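Local coordinates for amidohydrolase 3 domain-containing protein (Pyrococcus furiosus, PDB 3ICJ) that binds two zinc ions and is probably an amidohydrolase that cleaves carbon-nitrogen bonds other than peptide bonds, at residues L165-C169 and F170-V174. Numbering follows the deposited sequence.
Sequences LYRRC and FHVAV
Over one face of the Tyr-166 ring lies the CD1 corner of Phe-170, 3.6 Å from Tyr-166 CG, and the two rings meet obliquely with their planes at 48°. Phe-170 carries Arg-167 O above one of its own faces, displaced toward the rim, while Arg-168 O approaches its CD2 obliquely. The imidazole of His-171 has Cys-169 O over the centre of one face, and Cys-169 CB touches its CD2 at 3.4 Å. The three aromatic side chains lie at and beside the connection of a beta hairpin. Arg-167 to Phe-170 form a type I turn, closed by Phe-170 N to Arg-167 O (2.9 Å) with the donor well above the carbonyl plane. Phe-170, the last residue of the turn, has a left-handed backbone conformation, and His-171 follows before the second strand is paired at Val-172. Cys-169 SG sits between its own backbone N and carbonyl carbon (chi1 45°), a placement from which it accepts the N-H of His-171, with N and SG 3.4 Å apart. Beyond the bend, Arg-167 N donates almost straight to Val-172 O (2.8 Å, 175° at the hydrogen), and Leu-165 and Val-174 exchange two backbone bonds as an antiparallel hydrogen-bonded pair. Tyr-166 and Ala-173 form the non-hydrogen-bonded pair between. Arg-167 runs out extended, and its NE hydrogen-bonds to OE1 of Gln-144. The hairpin lies away from the zinc site, in the middle of a mixed sheet: strand 137-142 flanks 163-167, and 197-199 flanks 172-175. Leu-203 of helix 200-214 packs on Tyr-166 and Ala-173, whereas helix 122-130 meets Leu-165 through Leu-125 and Val-129.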
ATOM      1  N   LEU A 165       3.998  23.238   1.516  1.00 35.14           N
ATOM      2  CA  LEU A 165       2.572  23.033   1.799  1.00 37.12           C
ATOM      3  C   LEU A 165       1.734  22.734   0.556  1.00 38.45           C
ATOM      4  O   LEU A 165       1.565  23.596  -0.298  1.00 40.64           O
ATOM      5  CB  LEU A 165       1.985  24.260   2.506  1.00 32.31           C
ATOM      6  CG  LEU A 165       2.704  24.815   3.740  1.00 37.70           C
ATOM      7  CD1 LEU A 165       2.118  26.166   4.125  1.00 33.67           C
ATOM      8  CD2 LEU A 165       2.637  23.858   4.910  1.00 34.99           C
ATOM      9  N   TYR A 166       1.217  21.513   0.469  1.00 37.97           N
ATOM     10  CA  TYR A 166       0.343  21.128  -0.634  1.00 40.70           C
ATOM     11  C   TYR A 166      -0.964  21.911  -0.601  1.00 43.48           C
ATOM     12  O   TYR A 166      -1.463  22.262   0.469  1.00 37.27           O
ATOM     13  CB  TYR A 166       0.057  19.625  -0.590  1.00 41.19           C
ATOM     14  CG  TYR A 166       1.236  18.766  -0.984  1.00 40.37           C
ATOM     15  CD1 TYR A 166       1.508  18.493  -2.318  1.00 38.06           C
ATOM     16  CD2 TYR A 166       2.080  18.226  -0.021  1.00 37.64           C
ATOM     17  CE1 TYR A 166       2.585  17.708  -2.683  1.00 37.11           C
ATOM     18  CE2 TYR A 166       3.160  17.440  -0.376  1.00 40.88           C
ATOM     19  CZ  TYR A 166       3.408  17.184  -1.708  1.00 46.26           C
ATOM     20  OH  TYR A 166       4.481  16.401  -2.066  1.00 53.21           O
ATOM     21  N   ARG A 167      -1.515  22.183  -1.780  1.00 35.18           N
ATOM     22  CA  ARG A 167      -2.928  22.520  -1.906  1.00 36.13           C
ATOM     23  C   ARG A 167      -3.806  21.285  -1.738  1.00 41.82           C
ATOM     24  O   ARG A 167      -3.317  20.155  -1.766  1.00 41.62           O
ATOM     25  CB  ARG A 167      -3.203  23.180  -3.258  1.00 31.07           C
ATOM     26  CG  ARG A 167      -4.500  23.972  -3.311  1.00 35.27           C
ATOM     27  CD  ARG A 167      -4.761  24.511  -4.707  1.00 38.46           C
ATOM     28  NE  ARG A 167      -6.052  25.188  -4.799  1.00 40.58           N
ATOM     29  CZ  ARG A 167      -7.216  24.560  -4.928  1.00 42.84           C
ATOM     30  NH1 ARG A 167      -7.257  23.236  -4.980  1.00 41.64           N
ATOM     31  NH2 ARG A 167      -8.343  25.257  -5.004  1.00 37.00           N
ATOM     32  N   ARG A 168      -5.104  21.507  -1.561  1.00 45.30           N
ATOM     33  CA  ARG A 168      -6.057  20.412  -1.417  1.00 44.85           C
ATOM     34  C   ARG A 168      -5.823  19.335  -2.470  1.00 48.89           C
ATOM     35  O   ARG A 168      -5.708  18.152  -2.148  1.00 50.69           O
ATOM     36  CB  ARG A 168      -7.492  20.935  -1.509  1.00 47.41           C
ATOM     37  CG  ARG A 168      -8.182  21.092  -0.164  1.00 53.60           C
ATOM     38  CD  ARG A 168      -9.583  21.658  -0.325  1.00 61.97           C
ATOM     39  NE  ARG A 168     -10.434  20.789  -1.135  1.00 65.87           N
ATOM     40  CZ  ARG A 168     -10.771  21.039  -2.396  1.00 64.00           C
ATOM     41  NH1 ARG A 168     -10.330  22.135  -2.997  1.00 60.21           N
ATOM     42  NH2 ARG A 168     -11.549  20.193  -3.056  1.00 54.34           N
ATOM     43  N   CYS A 169      -5.754  19.752  -3.731  1.00 49.86           N
ATOM     44  CA  CYS A 169      -5.745  18.815  -4.848  1.00 57.50           C
ATOM     45  C   CYS A 169      -4.479  17.965  -4.843  1.00 53.98           C
ATOM     46  O   CYS A 169      -4.433  16.900  -5.460  1.00 55.57           O
ATOM     47  CB  CYS A 169      -5.871  19.564  -6.176  1.00 61.79           C
ATOM     48  SG  CYS A 169      -4.814  21.024  -6.314  1.00 65.46           S
ATOM     49  N   PHE A 170      -3.454  18.441  -4.145  1.00 52.65           N
ATOM     50  CA  PHE A 170      -2.079  17.904  -4.312  1.00 47.70           C
ATOM     51  C   PHE A 170      -1.480  18.147  -5.709  1.00 46.50           C
ATOM     52  O   PHE A 170      -0.443  17.574  -6.048  1.00 47.28           O
ATOM     53  CB  PHE A 170      -1.945  16.411  -3.915  1.00 47.19           C
ATOM     54  CG  PHE A 170      -2.206  16.129  -2.455  1.00 46.69           C
ATOM     55  CD1 PHE A 170      -1.166  16.173  -1.526  1.00 42.91           C
ATOM     56  CD2 PHE A 170      -3.487  15.795  -2.013  1.00 50.67           C
ATOM     57  CE1 PHE A 170      -1.402  15.907  -0.169  1.00 42.89           C
ATOM     58  CE2 PHE A 170      -3.735  15.529  -0.659  1.00 51.21           C
ATOM     59  CZ  PHE A 170      -2.686  15.584   0.263  1.00 48.94           C
ATOM     60  N   HIS A 171      -2.124  18.996  -6.513  1.00 41.09           N
ATOM     61  CA  HIS A 171      -1.609  19.338  -7.844  1.00 39.69           C
ATOM     62  C   HIS A 171      -0.777  20.624  -7.808  1.00 38.54           C
ATOM     63  O   HIS A 171      -0.116  20.958  -8.792  1.00 41.07           O
ATOM     64  CB  HIS A 171      -2.741  19.447  -8.887  1.00 42.47           C
ATOM     65  CG  HIS A 171      -3.571  18.206  -9.011  1.00 46.91           C
ATOM     66  ND1 HIS A 171      -3.019  16.953  -9.173  1.00 47.82           N
ATOM     67  CD2 HIS A 171      -4.914  18.027  -8.995  1.00 49.10           C
ATOM     68  CE1 HIS A 171      -3.986  16.055  -9.246  1.00 51.78           C
ATOM     69  NE2 HIS A 171      -5.144  16.681  -9.141  1.00 52.70           N
ATOM     70  N   VAL A 172      -0.796  21.316  -6.664  1.00 32.30           N
ATOM     71  CA  VAL A 172      -0.089  22.607  -6.457  1.00 36.94           C
ATOM     72  C   VAL A 172       0.527  22.621  -5.043  1.00 37.77           C
ATOM     73  O   VAL A 172      -0.036  22.017  -4.122  1.00 41.14           O
ATOM     74  CB  VAL A 172      -1.059  23.841  -6.603  1.00 36.09           C
ATOM     75  CG1 VAL A 172      -0.324  25.177  -6.398  1.00 31.88           C
ATOM     76  CG2 VAL A 172      -1.810  23.851  -7.958  1.00 35.86           C
ATOM     77  N   ALA A 173       1.666  23.298  -4.860  1.00 36.62           N
ATOM     78  CA  ALA A 173       2.217  23.505  -3.523  1.00 34.11           C
ATOM     79  C   ALA A 173       2.791  24.911  -3.366  1.00 38.04           C
ATOM     80  O   ALA A 173       3.194  25.519  -4.347  1.00 39.27           O
ATOM     81  CB  ALA A 173       3.282  22.463  -3.217  1.00 31.10           C
ATOM     82  N   VAL A 174       2.794  25.426  -2.140  1.00 34.97           N
ATOM     83  CA  VAL A 174       3.476  26.685  -1.824  1.00 39.99           C
ATOM     84  C   VAL A 174       4.628  26.404  -0.860  1.00 38.52           C
ATOM     85  O   VAL A 174       4.531  25.512  -0.004  1.00 35.34           O
ATOM     86  CB  VAL A 174       2.492  27.799  -1.296  1.00 33.04           C
ATOM     87  CG1 VAL A 174       1.925  27.450   0.093  1.00 36.03           C
ATOM     88  CG2 VAL A 174       3.155  29.197  -1.294  1.00 35.19           C
TER